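Local atomic coordinates of Thg1-like uncharacterized protein (PDB entry 4KGM), a protein that probably adds nucleotides to the 5' end of tRNA in the 3'-to-5' direction, using a polymerase palm-like catalytic domain that binds ATP and magnesium. Residues Pro136-Gln148 with Pro224-Tyr238. Residues are numbered along the deposited sequence; the frame is centred on the assembly and turned at random.
Sequences PQDEVANYFIWRQ and PIISKDREYVEQFVY
Gln148 reaches from helix 140-160 to the turn that opens 224-238 and bonds to two backbone groups with its one amide. Gln148 OE1 accepts from Ile226 N (2.9 Å), while Gln148 NE2 donates almost straight to Pro224 O (3.0 Å), which lies close to the plane of the amide. Glutamine suits this place because it carries an acceptor and a donor side by side, and the pair of bonds fixes the amide's rotation against Ile226 CG1.

At the other end, Gln137 can be followed outward. Gln137 CB meets Tyr238 CE1 at 3.6 Å, CG lies near Val237 CG1, and CD and OE1 pass by the tyrosine ring, the amide and ring planes 40° apart. The chain is extended beyond CG (chi2 178°), which carries Gln137 NE2 to Val237 O at 3.2 Å, a bond made from above the carbonyl plane.

Between these ends the helices run roughly antiparallel but clearly inclined, 141° between their directions, the axes of the two short helical segments approaching to 8.9 Å. Val140 CG1 touches Val237 CG2, and Val233 CG1 meets the Phe144 ring obliquely; the beta-branched valines give compact, rigid methyl contacts. Ala141, small enough for the close approach, lays its CB over the centre of the Arg230 guanidinium, 3.9 Å above its plane. Arg230 bends at chi3 to bring NH2 into a salt bridge with Glu234 OE2 whose hydrogen bond is weak. A water joins Glu234 OE2 to Gln137 O and Ala141 N, so the first turn of the helix is tied to the carboxylate.

Phe144 and Phe236 also touch Leu69 and Leu80 of the palm-like sheet. The contact thus has an apolar centre facing the sheet, while glutamine amides at both ends satisfy backbone groups and probably set the register of the C-terminal segment on the helix.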
loop_
_atom_site.group_PDB
_atom_site.type_symbol
_atom_site.label_atom_id
_atom_site.label_comp_id
_atom_site.label_asym_id
_atom_site.label_seq_id
_atom_site.Cartn_x
_atom_site.Cartn_y
_atom_site.Cartn_z
ATOM N N PRO A 136 -0.689 13.803 -11.138
ATOM C CA PRO A 136 -1.770 14.610 -11.709
ATOM C C PRO A 136 -1.315 15.220 -13.030
ATOM O O PRO A 136 -0.115 15.413 -13.230
ATOM C CB PRO A 136 -1.999 15.698 -10.653
ATOM C CG PRO A 136 -0.765 15.707 -9.818
ATOM C CD PRO A 136 -0.230 14.315 -9.837
ATOM N N GLN A 137 -2.262 15.505 -13.918
ATOM C CA GLN A 137 -1.954 16.011 -15.252
ATOM C C GLN A 137 -1.098 17.280 -15.255
ATOM O O GLN A 137 -0.224 17.441 -16.107
ATOM C CB GLN A 137 -3.241 16.249 -16.044
ATOM C CG GLN A 137 -3.933 14.978 -16.509
ATOM C CD GLN A 137 -5.233 15.257 -17.240
ATOM O OE1 GLN A 137 -6.164 15.829 -16.676
ATOM N NE2 GLN A 137 -5.298 14.858 -18.505
ATOM N N ASP A 138 -1.343 18.176 -14.305
ATOM C CA ASP A 138 -0.607 19.435 -14.261
ATOM C C ASP A 138 0.710 19.326 -13.491
ATOM O O ASP A 138 1.241 20.325 -13.004
ATOM C CB ASP A 138 -1.476 20.574 -13.707
ATOM C CG ASP A 138 -1.925 20.340 -12.271
ATOM O OD1 ASP A 138 -2.731 21.152 -11.770
ATOM O OD2 ASP A 138 -1.493 19.351 -11.641
ATOM N N GLU A 139 1.228 18.107 -13.381
ATOM C CA GLU A 139 2.504 17.879 -12.717
ATOM C C GLU A 139 3.437 17.025 -13.570
ATOM O O GLU A 139 4.590 16.800 -13.203
ATOM C CB GLU A 139 2.297 17.232 -11.344
ATOM C CG GLU A 139 1.728 18.167 -10.282
ATOM C CD GLU A 139 2.786 19.031 -9.621
ATOM O OE1 GLU A 139 3.705 19.504 -10.322
ATOM O OE2 GLU A 139 2.702 19.233 -8.390
ATOM N N VAL A 140 2.935 16.559 -14.708
ATOM C CA VAL A 140 3.726 15.714 -15.596
ATOM C C VAL A 140 4.872 16.500 -16.226
ATOM O O VAL A 140 6.017 16.051 -16.220
ATOM C CB VAL A 140 2.865 15.083 -16.704
ATOM C CG1 VAL A 140 3.715 14.171 -17.581
ATOM C CG2 VAL A 140 1.706 14.311 -16.094
ATOM N N ALA A 141 4.557 17.674 -16.768
ATOM C CA ALA A 141 5.580 18.557 -17.311
ATOM C C ALA A 141 6.578 18.908 -16.218
ATOM O O ALA A 141 7.788 18.838 -16.425
ATOM C CB ALA A 141 4.953 19.815 -17.883
ATOM N N ASN A 142 6.058 19.265 -15.049
ATOM C CA ASN A 142 6.895 19.577 -13.896
ATOM C C ASN A 142 7.809 18.423 -13.480
ATOM O O ASN A 142 8.860 18.647 -12.880
ATOM C CB ASN A 142 6.038 20.031 -12.711
ATOM C CG ASN A 142 5.462 21.422 -12.901
ATOM O OD1 ASN A 142 4.248 21.596 -12.991
ATOM N ND2 ASN A 142 6.334 22.420 -12.958
ATOM N N TYR A 143 7.413 17.193 -13.795
ATOM C CA TYR A 143 8.250 16.037 -13.488
ATOM C C TYR A 143 9.512 16.023 -14.343
ATOM O O TYR A 143 10.620 15.867 -13.829
ATOM C CB TYR A 143 7.493 14.717 -13.679
ATOM C CG TYR A 143 8.403 13.511 -13.568
ATOM C CD1 TYR A 143 8.793 13.026 -12.328
ATOM C CD2 TYR A 143 8.891 12.876 -14.703
ATOM C CE1 TYR A 143 9.634 11.936 -12.220
ATOM C CE2 TYR A 143 9.733 11.788 -14.604
ATOM C CZ TYR A 143 10.101 11.322 -13.361
ATOM O OH TYR A 143 10.939 10.235 -13.259
ATOM N N PHE A 144 9.334 16.165 -15.652
ATOM C CA PHE A 144 10.457 16.154 -16.580
ATOM C C PHE A 144 11.318 17.407 -16.434
ATOM O O PHE A 144 12.534 17.358 -16.619
ATOM C CB PHE A 144 9.963 15.988 -18.018
ATOM C CG PHE A 144 9.273 14.676 -18.269
ATOM C CD1 PHE A 144 10.009 13.516 -18.448
ATOM C CD2 PHE A 144 7.890 14.603 -18.319
ATOM C CE1 PHE A 144 9.378 12.304 -18.676
ATOM C CE2 PHE A 144 7.252 13.395 -18.547
ATOM C CZ PHE A 144 7.997 12.244 -18.726
ATOM N N ILE A 145 10.681 18.527 -16.097
ATOM C CA ILE A 145 11.406 19.751 -15.774
ATOM C C ILE A 145 12.303 19.499 -14.568
ATOM O O ILE A 145 13.448 19.952 -14.520
ATOM C CB ILE A 145 10.443 20.915 -15.463
ATOM C CG1 ILE A 145 9.687 21.334 -16.724
ATOM C CG2 ILE A 145 11.201 22.108 -14.896
ATOM C CD1 ILE A 145 8.585 22.338 -16.472
ATOM N N TRP A 146 11.774 18.759 -13.600
ATOM C CA TRP A 146 12.527 18.390 -12.409
ATOM C C TRP A 146 13.678 17.461 -12.771
ATOM O O TRP A 146 14.746 17.513 -12.163
ATOM C CB TRP A 146 11.599 17.724 -11.393
ATOM C CG TRP A 146 12.283 17.194 -10.173
ATOM C CD1 TRP A 146 13.121 17.875 -9.341
ATOM C CD2 TRP A 146 12.156 15.877 -9.625
ATOM N NE1 TRP A 146 13.538 17.060 -8.317
ATOM C CE2 TRP A 146 12.958 15.827 -8.468
ATOM C CE3 TRP A 146 11.446 14.732 -10.005
ATOM C CZ2 TRP A 146 13.072 14.678 -7.686
ATOM C CZ3 TRP A 146 11.561 13.592 -9.226
ATOM C CH2 TRP A 146 12.368 13.574 -8.080
ATOM N N ARG A 147 13.455 16.619 -13.774
ATOM C CA ARG A 147 14.472 15.674 -14.220
ATOM C C ARG A 147 15.558 16.350 -15.053
ATOM O O ARG A 147 16.729 15.979 -14.975
ATOM C CB ARG A 147 13.832 14.531 -15.009
ATOM C CG ARG A 147 12.973 13.593 -14.169
ATOM C CD ARG A 147 13.825 12.706 -13.275
ATOM N NE ARG A 147 14.069 13.291 -11.961
ATOM C CZ ARG A 147 14.981 12.844 -11.103
ATOM N NH1 ARG A 147 15.749 11.813 -11.427
ATOM N NH2 ARG A 147 15.133 13.434 -9.926
ATOM N N GLN A 148 15.165 17.340 -15.852
ATOM C CA GLN A 148 16.122 18.104 -16.644
ATOM C C GLN A 148 16.995 18.992 -15.761
ATOM O O GLN A 148 18.169 19.208 -16.055
ATOM C CB GLN A 148 15.408 18.953 -17.698
ATOM C CG GLN A 148 15.059 18.205 -18.973
ATOM C CD GLN A 148 14.548 19.127 -20.063
ATOM O OE1 GLN A 148 14.117 20.249 -19.792
ATOM N NE2 GLN A 148 14.596 18.659 -21.306
ATOM N N PRO A 224 13.822 20.136 -26.460
ATOM C CA PRO A 224 13.884 21.468 -25.853
ATOM C C PRO A 224 13.988 21.425 -24.336
ATOM O O PRO A 224 13.871 20.361 -23.727
ATOM C CB PRO A 224 12.545 22.087 -26.256
ATOM C CG PRO A 224 11.624 20.920 -26.352
ATOM C CD PRO A 224 12.457 19.791 -26.897
ATOM N N ILE A 225 14.218 22.588 -23.735
ATOM C CA ILE A 225 14.124 22.727 -22.292
ATOM C C ILE A 225 12.643 22.772 -21.951
ATOM O O ILE A 225 11.940 23.702 -22.349
ATOM C CB ILE A 225 14.806 24.016 -21.804
ATOM C CG1 ILE A 225 16.236 24.100 -22.342
ATOM C CG2 ILE A 225 14.798 24.082 -20.286
ATOM C CD1 ILE A 225 16.972 25.355 -21.927
ATOM N N ILE A 226 12.171 21.759 -21.229
ATOM C CA ILE A 226 10.744 21.603 -20.959
ATOM C C ILE A 226 10.134 22.830 -20.278
ATOM O O ILE A 226 8.995 23.204 -20.562
ATOM C CB ILE A 226 10.460 20.343 -20.111
ATOM C CG1 ILE A 226 11.190 19.130 -20.689
ATOM C CG2 ILE A 226 8.964 20.074 -20.038
ATOM C CD1 ILE A 226 10.720 18.733 -22.066
ATOM N N SER A 227 10.903 23.467 -19.398
ATOM C CA SER A 227 10.425 24.649 -18.683
ATOM C C SER A 227 10.152 25.825 -19.621
ATOM O O SER A 227 9.457 26.772 -19.254
ATOM C CB SER A 227 11.413 25.056 -17.585
ATOM O OG SER A 227 12.708 25.289 -18.112
ATOM N N LYS A 228 10.698 25.756 -20.831
ATOM C CA LYS A 228 10.472 26.791 -21.834
ATOM C C LYS A 228 9.582 26.283 -22.968
ATOM O O LYS A 228 9.274 27.017 -23.905
ATOM C CB LYS A 228 11.805 27.301 -22.390
ATOM N N ASP A 229 9.173 25.021 -22.875
ATOM C CA ASP A 229 8.276 24.425 -23.862
ATOM C C ASP A 229 7.504 23.266 -23.238
ATOM O O ASP A 229 7.810 22.098 -23.474
ATOM C CB ASP A 229 9.057 23.950 -25.090
ATOM C CG ASP A 229 8.151 23.492 -26.217
ATOM O OD1 ASP A 229 6.977 23.919 -26.247
ATOM O OD2 ASP A 229 8.612 22.712 -27.076
ATOM N N ARG A 230 6.498 23.604 -22.439
ATOM C CA ARG A 230 5.755 22.615 -21.666
ATOM C C ARG A 230 4.831 21.752 -22.521
ATOM O O ARG A 230 4.513 20.621 -22.151
ATOM C CB ARG A 230 4.966 23.304 -20.550
ATOM C CG ARG A 230 5.846 23.968 -19.502
ATOM C CD ARG A 230 5.033 24.858 -18.580
ATOM N NE ARG A 230 3.968 24.118 -17.916
ATOM C CZ ARG A 230 4.088 23.545 -16.723
ATOM N NH1 ARG A 230 5.234 23.629 -16.060
ATOM N NH2 ARG A 230 3.063 22.890 -16.195
ATOM N N GLU A 231 4.409 22.281 -23.665
ATOM C CA GLU A 231 3.524 21.548 -24.568
ATOM C C GLU A 231 4.234 20.336 -25.177
ATOM O O GLU A 231 3.590 19.398 -25.646
ATOM C CB GLU A 231 2.975 22.475 -25.660
ATOM C CG GLU A 231 2.029 21.814 -26.666
ATOM C CD GLU A 231 0.766 21.251 -26.029
ATOM O OE1 GLU A 231 0.162 20.334 -26.626
ATOM O OE2 GLU A 231 0.372 21.725 -24.942
ATOM N N TYR A 232 5.563 20.361 -25.151
ATOM C CA TYR A 232 6.369 19.240 -25.625
ATOM C C TYR A 232 6.029 17.965 -24.858
ATOM O O TYR A 232 6.054 16.866 -25.414
ATOM C CB TYR A 232 7.857 19.560 -25.480
ATOM C CG TYR A 232 8.782 18.475 -25.985
ATOM C CD1 TYR A 232 9.087 18.368 -27.337
ATOM C CD2 TYR A 232 9.361 17.563 -25.111
ATOM C CE1 TYR A 232 9.935 17.383 -27.803
ATOM C CE2 TYR A 232 10.210 16.574 -25.568
ATOM C CZ TYR A 232 10.495 16.490 -26.914
ATOM O OH TYR A 232 11.339 15.507 -27.377
ATOM N N VAL A 233 5.708 18.122 -23.577
ATOM C CA VAL A 233 5.291 17.001 -22.743
ATOM C C VAL A 233 3.768 16.922 -22.658
ATOM O O VAL A 233 3.181 15.850 -22.810
ATOM C CB VAL A 233 5.876 17.111 -21.320
ATOM C CG1 VAL A 233 5.289 16.035 -20.416
ATOM C CG2 VAL A 233 7.393 17.016 -21.359
ATOM N N GLU A 234 3.135 18.069 -22.434
ATOM C CA GLU A 234 1.691 18.134 -22.216
ATOM C C GLU A 234 0.860 17.676 -23.414
ATOM O O GLU A 234 -0.339 17.425 -23.280
ATOM C CB GLU A 234 1.273 19.542 -21.780
ATOM C CG GLU A 234 1.793 19.924 -20.402
ATOM C CD GLU A 234 1.238 21.244 -19.908
ATOM O OE1 GLU A 234 0.766 22.040 -20.746
ATOM O OE2 GLU A 234 1.273 21.483 -18.682
ATOM N N GLN A 235 1.496 17.560 -24.576
ATOM C CA GLN A 235 0.823 17.061 -25.772
ATOM C C GLN A 235 0.401 15.607 -25.597
ATOM O O GLN A 235 -0.508 15.128 -26.276
ATOM C CB GLN A 235 1.735 17.186 -26.994
ATOM C CG GLN A 235 3.060 16.455 -26.852
ATOM C CD GLN A 235 3.896 16.502 -28.116
ATOM O OE1 GLN A 235 3.370 16.431 -29.227
ATOM N NE2 GLN A 235 5.209 16.623 -27.952
ATOM N N PHE A 236 1.072 14.906 -24.688
ATOM C CA PHE A 236 0.768 13.507 -24.422
ATOM C C PHE A 236 -0.087 13.372 -23.165
ATOM O O PHE A 236 -0.655 12.313 -22.900
ATOM C CB PHE A 236 2.059 12.699 -24.256
ATOM C CG PHE A 236 3.010 12.818 -25.415
ATOM C CD1 PHE A 236 2.710 12.241 -26.638
ATOM C CD2 PHE A 236 4.213 13.491 -25.275
ATOM C CE1 PHE A 236 3.587 12.343 -27.703
ATOM C CE2 PHE A 236 5.094 13.596 -26.337
ATOM C CZ PHE A 236 4.780 13.023 -27.551
ATOM N N VAL A 237 -0.172 14.452 -22.397
ATOM C CA VAL A 237 -0.876 14.445 -21.119
ATOM C C VAL A 237 -2.369 14.720 -21.281
ATOM O O VAL A 237 -3.204 14.018 -20.710
ATOM C CB VAL A 237 -0.275 15.478 -20.152
ATOM C CG1 VAL A 237 -0.996 15.442 -18.818
ATOM C CG2 VAL A 237 1.210 15.218 -19.969
ATOM N N TYR A 238 -2.699 15.745 -22.059
ATOM C CA TYR A 238 -4.092 16.095 -22.314
ATOM C C TYR A 238 -4.526 15.618 -23.699
ATOM O O TYR A 238 -4.094 16.159 -24.717
ATOM C CB TYR A 238 -4.302 17.604 -22.169
ATOM C CG TYR A 238 -3.856 18.153 -20.831
ATOM C CD1 TYR A 238 -4.716 18.163 -19.739
ATOM C CD2 TYR A 238 -2.573 18.658 -20.658
ATOM C CE1 TYR A 238 -4.309 18.664 -18.513
ATOM C CE2 TYR A 238 -2.158 19.159 -19.436
ATOM C CZ TYR A 238 -3.029 19.161 -18.366
ATOM O OH TYR A 238 -2.620 19.661 -17.148
HETATM O O HOH W 1 1.902 19.220 -16.922
HETATM O O HOH W 2 3.379 20.240 -14.891
#